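Local coordinates for suppressor protein MPT5 (Saccharomyces cerevisiae, PDB 5BZ1) that binds sequence elements in the 3'-UTRs of target mRNAs, here through its Pumilio-homology domain, and regulates them post-transcriptionally, for example lowering expression of HO, at residues A[131-134]-A[135-139]; A[229-232]-A[233-237]; A[365-368]-A[369-373]. One frame throughout, in Å; residues are numbered along the deposited sequence.

Contact 1. Residues A[131-134]-A[135-139]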
loop_
_atom_site.group_PDB
_atom_site.type_symbol
_atom_site.label_atom_id
_atom_site.label_comp_id
_atom_site.label_asym_id
_atom_site.label_seq_id
_atom_site.Cartn_x
_atom_site.Cartn_y
_atom_site.Cartn_z
ATOM N N GLN A 131 14.374 3.825 12.826
ATOM C CA GLN A 131 13.703 2.695 13.455
ATOM C C GLN A 131 12.286 2.491 12.912
ATOM O O GLN A 131 11.835 1.354 12.763
ATOM C CB GLN A 131 13.705 2.846 14.979
ATOM C CG GLN A 131 15.033 2.446 15.630
ATOM C CD GLN A 131 15.078 2.766 17.113
ATOM O OE1 GLN A 131 14.423 3.703 17.574
ATOM N NE2 GLN A 131 15.844 1.985 17.870
ATOM N N VAL A 132 11.593 3.587 12.600
ATOM C CA VAL A 132 10.252 3.496 12.011
ATOM C C VAL A 132 10.296 2.849 10.623
ATOM O O VAL A 132 9.458 2.004 10.293
ATOM C CB VAL A 132 9.553 4.870 11.922
ATOM C CG1 VAL A 132 8.210 4.739 11.221
ATOM C CG2 VAL A 132 9.351 5.462 13.312
ATOM N N VAL A 133 11.272 3.250 9.811
ATOM C CA VAL A 133 11.471 2.636 8.499
ATOM C C VAL A 133 11.698 1.134 8.669
ATOM O O VAL A 133 11.102 0.317 7.964
ATOM C CB VAL A 133 12.658 3.270 7.747
ATOM C CG1 VAL A 133 13.005 2.459 6.512
ATOM C CG2 VAL A 133 12.337 4.708 7.359
ATOM N N THR A 134 12.551 0.783 9.626
ATOM C CA THR A 134 12.811 -0.612 9.966
ATOM C C THR A 134 11.521 -1.360 10.320
ATOM O O THR A 134 11.301 -2.474 9.848
ATOM C CB THR A 134 13.826 -0.719 11.115
ATOM O OG1 THR A 134 15.120 -0.316 10.641
ATOM C CG2 THR A 134 13.902 -2.144 11.641
ATOM N N LEU A 135 10.667 -0.737 11.128
ATOM C CA LEU A 135 9.378 -1.326 11.484
ATOM C C LEU A 135 8.498 -1.573 10.255
ATOM O O LEU A 135 7.864 -2.623 10.137
ATOM C CB LEU A 135 8.637 -0.432 12.480
ATOM C CG LEU A 135 9.207 -0.408 13.897
ATOM C CD1 LEU A 135 8.311 0.383 14.831
ATOM C CD2 LEU A 135 9.391 -1.821 14.410
ATOM N N ILE A 136 8.463 -0.598 9.351
ATOM C CA ILE A 136 7.653 -0.689 8.138
ATOM C C ILE A 136 8.052 -1.905 7.297
ATOM O O ILE A 136 7.197 -2.589 6.731
ATOM C CB ILE A 136 7.764 0.608 7.298
ATOM C CG1 ILE A 136 7.085 1.769 8.024
ATOM C CG2 ILE A 136 7.137 0.431 5.924
ATOM C CD1 ILE A 136 7.306 3.123 7.373
ATOM N N ASN A 137 9.352 -2.182 7.241
ATOM C CA ASN A 137 9.872 -3.289 6.446
ATOM C C ASN A 137 10.070 -4.592 7.216
ATOM O O ASN A 137 10.324 -5.636 6.614
ATOM C CB ASN A 137 11.187 -2.886 5.771
ATOM C CG ASN A 137 10.981 -1.911 4.631
ATOM O OD1 ASN A 137 9.869 -1.757 4.132
ATOM N ND2 ASN A 137 12.056 -1.253 4.208
ATOM N N ASP A 138 9.964 -4.533 8.539
ATOM C CA ASP A 138 10.253 -5.705 9.364
ATOM C C ASP A 138 9.167 -6.778 9.284
ATOM O O ASP A 138 7.970 -6.474 9.277
ATOM C CB ASP A 138 10.484 -5.306 10.827
ATOM C CG ASP A 138 10.889 -6.483 11.694
ATOM O OD1 ASP A 138 12.080 -6.861 11.674
ATOM O OD2 ASP A 138 10.012 -7.028 12.395
ATOM N N LEU A 139 9.615 -8.029 9.222
ATOM C CA LEU A 139 8.751 -9.203 9.164
ATOM C C LEU A 139 7.645 -9.178 10.224
ATOM O O LEU A 139 6.498 -9.536 9.948
ATOM C CB LEU A 139 9.608 -10.460 9.323
ATOM C CG LEU A 139 8.921 -11.814 9.486
ATOM C CD1 LEU A 139 8.105 -12.150 8.247
ATOM C CD2 LEU A 139 9.948 -12.902 9.762
#

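Contact 2. Residues A[229-232]-A[233-237]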
loop_
_atom_site.group_PDB
_atom_site.type_symbol
_atom_site.label_atom_id
_atom_site.label_comp_id
_atom_site.label_asym_id
_atom_site.label_seq_id
_atom_site.Cartn_x
_atom_site.Cartn_y
_atom_site.Cartn_z
ATOM N N ASP A 229 -5.396 13.149 -10.182
ATOM C CA ASP A 229 -5.417 13.318 -11.636
ATOM C C ASP A 229 -4.920 14.688 -12.113
ATOM O O ASP A 229 -4.195 14.780 -13.105
ATOM C CB ASP A 229 -6.832 13.076 -12.180
ATOM C CG ASP A 229 -7.244 11.613 -12.124
ATOM O OD1 ASP A 229 -6.506 10.803 -11.525
ATOM O OD2 ASP A 229 -8.318 11.276 -12.668
ATOM N N PHE A 230 -5.298 15.742 -11.393
ATOM C CA PHE A 230 -5.038 17.117 -11.832
ATOM C C PHE A 230 -3.552 17.476 -11.972
ATOM O O PHE A 230 -3.212 18.431 -12.669
ATOM C CB PHE A 230 -5.757 18.129 -10.924
ATOM C CG PHE A 230 -5.088 18.341 -9.594
ATOM C CD1 PHE A 230 -4.289 19.458 -9.378
ATOM C CD2 PHE A 230 -5.258 17.430 -8.557
ATOM C CE1 PHE A 230 -3.669 19.663 -8.156
ATOM C CE2 PHE A 230 -4.641 17.627 -7.331
ATOM C CZ PHE A 230 -3.844 18.745 -7.131
ATOM N N TYR A 231 -2.676 16.711 -11.322
ATOM C CA TYR A 231 -1.238 16.964 -11.419
ATOM C C TYR A 231 -0.420 15.730 -11.813
ATOM O O TYR A 231 0.580 15.852 -12.519
ATOM C CB TYR A 231 -0.694 17.546 -10.110
ATOM C CG TYR A 231 -0.453 16.513 -9.035
ATOM C CD1 TYR A 231 0.821 16.010 -8.799
ATOM C CD2 TYR A 231 -1.497 16.044 -8.257
ATOM C CE1 TYR A 231 1.041 15.068 -7.822
ATOM C CE2 TYR A 231 -1.287 15.108 -7.279
ATOM C CZ TYR A 231 -0.021 14.622 -7.066
ATOM O OH TYR A 231 0.168 13.686 -6.087
ATOM N N LEU A 232 -0.839 14.553 -11.352
ATOM C CA LEU A 232 -0.026 13.343 -11.487
ATOM C C LEU A 232 0.231 12.924 -12.937
ATOM O O LEU A 232 1.337 12.502 -13.271
ATOM C CB LEU A 232 -0.634 12.178 -10.698
ATOM C CG LEU A 232 0.259 10.940 -10.591
ATOM C CD1 LEU A 232 1.585 11.292 -9.930
ATOM C CD2 LEU A 232 -0.432 9.825 -9.828
ATOM N N LEU A 233 -0.787 13.037 -13.785
ATOM C CA LEU A 233 -0.663 12.669 -15.195
ATOM C C LEU A 233 0.439 13.466 -15.894
ATOM O O LEU A 233 1.397 12.893 -16.413
ATOM C CB LEU A 233 -1.995 12.867 -15.920
ATOM C CG LEU A 233 -3.131 11.920 -15.536
ATOM C CD1 LEU A 233 -4.470 12.481 -15.986
ATOM C CD2 LEU A 233 -2.901 10.552 -16.148
ATOM N N ALA A 234 0.297 14.786 -15.898
ATOM C CA ALA A 234 1.297 15.664 -16.497
ATOM C C ALA A 234 2.663 15.514 -15.826
ATOM O O ALA A 234 3.691 15.486 -16.501
ATOM C CB ALA A 234 0.831 17.105 -16.438
ATOM N N GLU A 235 2.669 15.428 -14.498
ATOM C CA GLU A 235 3.910 15.297 -13.740
ATOM C C GLU A 235 4.663 14.034 -14.148
ATOM O O GLU A 235 5.855 14.086 -14.458
ATOM C CB GLU A 235 3.618 15.263 -12.240
ATOM C CG GLU A 235 4.829 15.499 -11.360
ATOM C CD GLU A 235 5.054 16.966 -11.067
ATOM O OE1 GLU A 235 4.056 17.709 -10.959
ATOM O OE2 GLU A 235 6.228 17.374 -10.942
ATOM N N LEU A 236 3.960 12.903 -14.147
ATOM C CA LEU A 236 4.542 11.640 -14.589
ATOM C C LEU A 236 5.021 11.726 -16.031
ATOM O O LEU A 236 6.141 11.326 -16.339
ATOM C CB LEU A 236 3.545 10.488 -14.454
ATOM C CG LEU A 236 3.271 9.928 -13.060
ATOM C CD1 LEU A 236 2.379 8.704 -13.149
ATOM C CD2 LEU A 236 4.567 9.584 -12.350
ATOM N N PHE A 237 4.176 12.247 -16.915
ATOM C CA PHE A 237 4.525 12.272 -18.326
ATOM C C PHE A 237 5.712 13.186 -18.612
ATOM O O PHE A 237 6.541 12.871 -19.461
ATOM C CB PHE A 237 3.329 12.652 -19.198
ATOM C CG PHE A 237 3.548 12.376 -20.658
ATOM C CD1 PHE A 237 3.621 11.067 -21.123
ATOM C CD2 PHE A 237 3.701 13.415 -21.561
ATOM C CE1 PHE A 237 3.834 10.801 -22.466
ATOM C CE2 PHE A 237 3.915 13.157 -22.906
ATOM C CZ PHE A 237 3.981 11.848 -23.358
HETATM O O HOH W 1 -2.184 15.904 -14.773
#

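Contact 3. Residues A[365-368]-A[369-373]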
loop_
_atom_site.group_PDB
_atom_site.type_symbol
_atom_site.label_atom_id
_atom_site.label_comp_id
_atom_site.label_asym_id
_atom_site.label_seq_id
_atom_site.Cartn_x
_atom_site.Cartn_y
_atom_site.Cartn_z
ATOM N N ILE A 365 -4.261 7.519 -34.786
ATOM C CA ILE A 365 -4.438 6.113 -34.434
ATOM C C ILE A 365 -4.654 5.273 -35.697
ATOM O O ILE A 365 -4.216 4.123 -35.771
ATOM C CB ILE A 365 -5.577 5.901 -33.396
ATOM C CG1 ILE A 365 -5.335 4.634 -32.572
ATOM C CG2 ILE A 365 -6.950 5.861 -34.056
ATOM C CD1 ILE A 365 -4.217 4.777 -31.565
ATOM N N GLY A 366 -5.300 5.866 -36.698
ATOM C CA GLY A 366 -5.499 5.207 -37.976
ATOM C C GLY A 366 -4.172 4.996 -38.680
ATOM O O GLY A 366 -3.926 3.940 -39.268
ATOM N N ASN A 367 -3.312 6.007 -38.610
ATOM C CA ASN A 367 -1.981 5.924 -39.197
ATOM C C ASN A 367 -1.133 4.852 -38.514
ATOM O O ASN A 367 -0.392 4.120 -39.171
ATOM C CB ASN A 367 -1.288 7.290 -39.132
ATOM C CG ASN A 367 0.173 7.228 -39.551
ATOM O OD1 ASN A 367 1.067 7.620 -38.797
ATOM N ND2 ASN A 367 0.421 6.724 -40.754
ATOM N N LEU A 368 -1.251 4.758 -37.193
ATOM C CA LEU A 368 -0.526 3.740 -36.442
ATOM C C LEU A 368 -1.005 2.336 -36.817
ATOM O O LEU A 368 -0.209 1.401 -36.908
ATOM C CB LEU A 368 -0.665 3.976 -34.936
ATOM C CG LEU A 368 0.082 3.002 -34.022
ATOM C CD1 LEU A 368 1.551 2.977 -34.381
ATOM C CD2 LEU A 368 -0.094 3.378 -32.561
ATOM N N ILE A 369 -2.309 2.200 -37.043
ATOM C CA ILE A 369 -2.890 0.924 -37.444
ATOM C C ILE A 369 -2.322 0.437 -38.782
ATOM O O ILE A 369 -1.943 -0.729 -38.916
ATOM C CB ILE A 369 -4.432 1.007 -37.532
ATOM C CG1 ILE A 369 -5.050 1.104 -36.134
ATOM C CG2 ILE A 369 -5.000 -0.201 -38.258
ATOM C CD1 ILE A 369 -4.803 -0.117 -35.269
ATOM N N VAL A 370 -2.261 1.329 -39.770
ATOM C CA VAL A 370 -1.772 0.943 -41.092
ATOM C C VAL A 370 -0.275 0.621 -41.068
ATOM O O VAL A 370 0.172 -0.302 -41.744
ATOM C CB VAL A 370 -2.126 1.983 -42.201
ATOM C CG1 VAL A 370 -3.598 2.348 -42.144
ATOM C CG2 VAL A 370 -1.275 3.238 -42.086
ATOM N N LEU A 371 0.493 1.369 -40.279
ATOM C CA LEU A 371 1.919 1.093 -40.136
ATOM C C LEU A 371 2.129 -0.253 -39.444
ATOM O O LEU A 371 3.042 -1.006 -39.790
ATOM C CB LEU A 371 2.623 2.213 -39.365
ATOM C CG LEU A 371 2.784 3.560 -40.068
ATOM C CD1 LEU A 371 3.491 4.563 -39.170
ATOM C CD2 LEU A 371 3.544 3.388 -41.366
ATOM N N THR A 372 1.270 -0.551 -38.474
ATOM C CA THR A 372 1.309 -1.836 -37.783
ATOM C C THR A 372 1.009 -2.990 -38.745
ATOM O O THR A 372 1.699 -4.011 -38.732
ATOM C CB THR A 372 0.322 -1.869 -36.598
ATOM O OG1 THR A 372 0.673 -0.850 -35.651
ATOM C CG2 THR A 372 0.362 -3.216 -35.907
ATOM N N LYS A 373 -0.012 -2.814 -39.582
ATOM C CA LYS A 373 -0.412 -3.831 -40.553
ATOM C C LYS A 373 0.715 -4.139 -41.545
ATOM O O LYS A 373 0.915 -5.294 -41.921
ATOM C CB LYS A 373 -1.673 -3.390 -41.306
ATOM C CG LYS A 373 -2.377 -4.510 -42.074
ATOM C CD LYS A 373 -3.368 -3.962 -43.104
ATOM C CE LYS A 373 -4.578 -3.297 -42.458
ATOM N NZ LYS A 373 -5.729 -4.231 -42.286
#

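Contact 1. Residues A[131-134]-A[135-139]
The C-terminal end of helix 129-137, in Pumilio repeat 4, carries this contact, with Val132 meeting Ile136, Val133 meeting Asn137 and Thr134 meeting Asp138, each pair one turn apart. Regular helical bonds run up to that end: Leu135 N reaches Gln131 O at 2.9 Å, and Asn137 N reaches Val133 O at a slightly longer 3.1 Å. The pattern then frays at the carbonyl of Thr134. Its O lies 2.8 Å from Asp138 N, but the N-H points well aside (116°), and both this bond and a second one from Asn137 N are weak.

Asp138 is the first residue to leave helical torsions, and its CB sits 3.1 Å from Thr134 O. With CG anti to the backbone N (chi1 -176°), its carboxylate turns to the next element: OD2 takes the backbone N-H groups of Asn140 and Gly141, capping the turn into helix 141-151.

Among the apolar groups, Ile136 keeps CG1 beside its own backbone N (chi1 -69°). That folds CG1 back to 3.3 Å from Val132 O and carries CD1 to 4.3 Å from Val132 CG1. Leu135 does the same one residue earlier, its CG lying 3.4 Å from Gln131 O.

The side chain of Asn137 is tied to a neighbouring helix, ND2 to Thr172 O of helix 169-174, while Leu139 packs against an RNA phosphate. Around this short helix, Leu135 rests on Phe90 and Ser93 of helix 89-93, Val132 on Phe159 and Ala163 of helix 158-165, and Val133 and Ile136 on helix 169-174.

Contact 2. Residues A[229-232]-A[233-237]
Two i to i+4 backbone bonds join the halves here, Glu235 N to Tyr231 O at 2.9 Å and Leu236 N to Leu232 O at 2.8 Å. At the start of the segment a water bridges Asp229 O and Ala234 N, five residues apart: it donates to the first and accepts from the second, which it meets at 2.9 Å. The apolar end of Leu233 also comes back to the Asp229 carbonyl, its CD1 3.7 Å from Asp229 O.

Leu232 and Leu236 make the main side-chain contact, crossing at an angle with Leu232 CD1 3.8 Å from Leu236 CG. Leu232 has CG anti to its backbone N (chi1 -170°), whereas Leu236 holds CG beside its own N (chi1 -76°); the two branches thereby converge, and Leu236 CG also lies 3.2 Å from Leu232 O. This pair belongs to the right-handed superhelix of helical repeats that makes a PUF domain: within Pumilio repeat 6, both leucines face helix 215-223, against Leu222 and Leu223 respectively.

Tyr231 takes a different direction. Leu232 CB lies over the centre of one face of its ring, 4.3 Å above the plane, and Glu235 OE1 comes near the ring plane at the edge, 4.2 Å from Tyr231 CD1. The phenol oxygen is hydrogen-bonded to Ser199 OG on helix 192-204. Asp229, by contrast, sends OD1 into a salt bridge with Lys263 of helix 253-273, against which Leu233 also packs.

Contact 3. Residues A[365-368]-A[369-373]
Leu368 and Thr372 meet one turn apart on helix 354-375, a long helix near the C-terminal end of the all-helical Pumilio-homology domain, and the contact is a run of i to i+4 pairs along it.

Backbone hydrogen bonds run from Ile369 N to Ile365 O, from Val370 N to Gly366 O and from Leu371 N to Asn367 O, all routine. The carbonyl of Leu368 does more: it accepts Thr372 N at 2.9 Å and Thr372 OG1 at 2.7 Å, so two donors of one residue grip a single oxygen. They come from opposite faces of the carbonyl plane, the hydroxyl standing 35° out of it. Thr372 can do this because OG1 sits anti to the carbonyl carbon, beside the backbone N (chi1 -61°), which directs the hydroxyl back toward the preceding turn. A valine here would probably leave Leu368 O with the backbone N-H alone from this residue and put a methyl that cannot donate close to that oxygen.

Between side chains, Leu371 crosses the amide of Asn367, its CD1 3.9 Å from Asn367 OD1 and its CG 4.0 Å from Asn367 ND2. Leu368 turns CD1 toward the hydroxyl of Thr372 while packing on Leu309, Leu325 and Leu326. Ile365 and Ile369 both lie against Tyr395 of helix 385-398, and Leu371 reaches Thr306 on helix 288-307.

Several branches also rest on backbone oxygens. Ile369 CG1 folds back to 3.2 Å from Ile365 O. Val370 straddles the preceding turn: CG1 lies 3.3 Å from Gly366 O, and CG2, between its own backbone N and carbonyl carbon, lies 3.2 Å from Asn367 O.

The three contacts follow one another along the chain, each within a single helix of the Pumilio-homology domain: contact 1 on helix 129-137, contact 2 on helix 229-240 and contact 3 on helix 354-375. None touches another. Centres of contacts 1 and 2 are about 30 Å apart, those of 2 and 3 about 27 Å, and those of 1 and 3 about 50 Å, on opposite sides of the chain's centre. They thus sample the elongated stack from repeat 4 through repeat 6 to its C-terminal part. Contact 1 comes within about 4 Å of the RNA at its nearest atom; contacts 2 and 3 stay about 14 and 12 Å from it, packed among neighbouring helices.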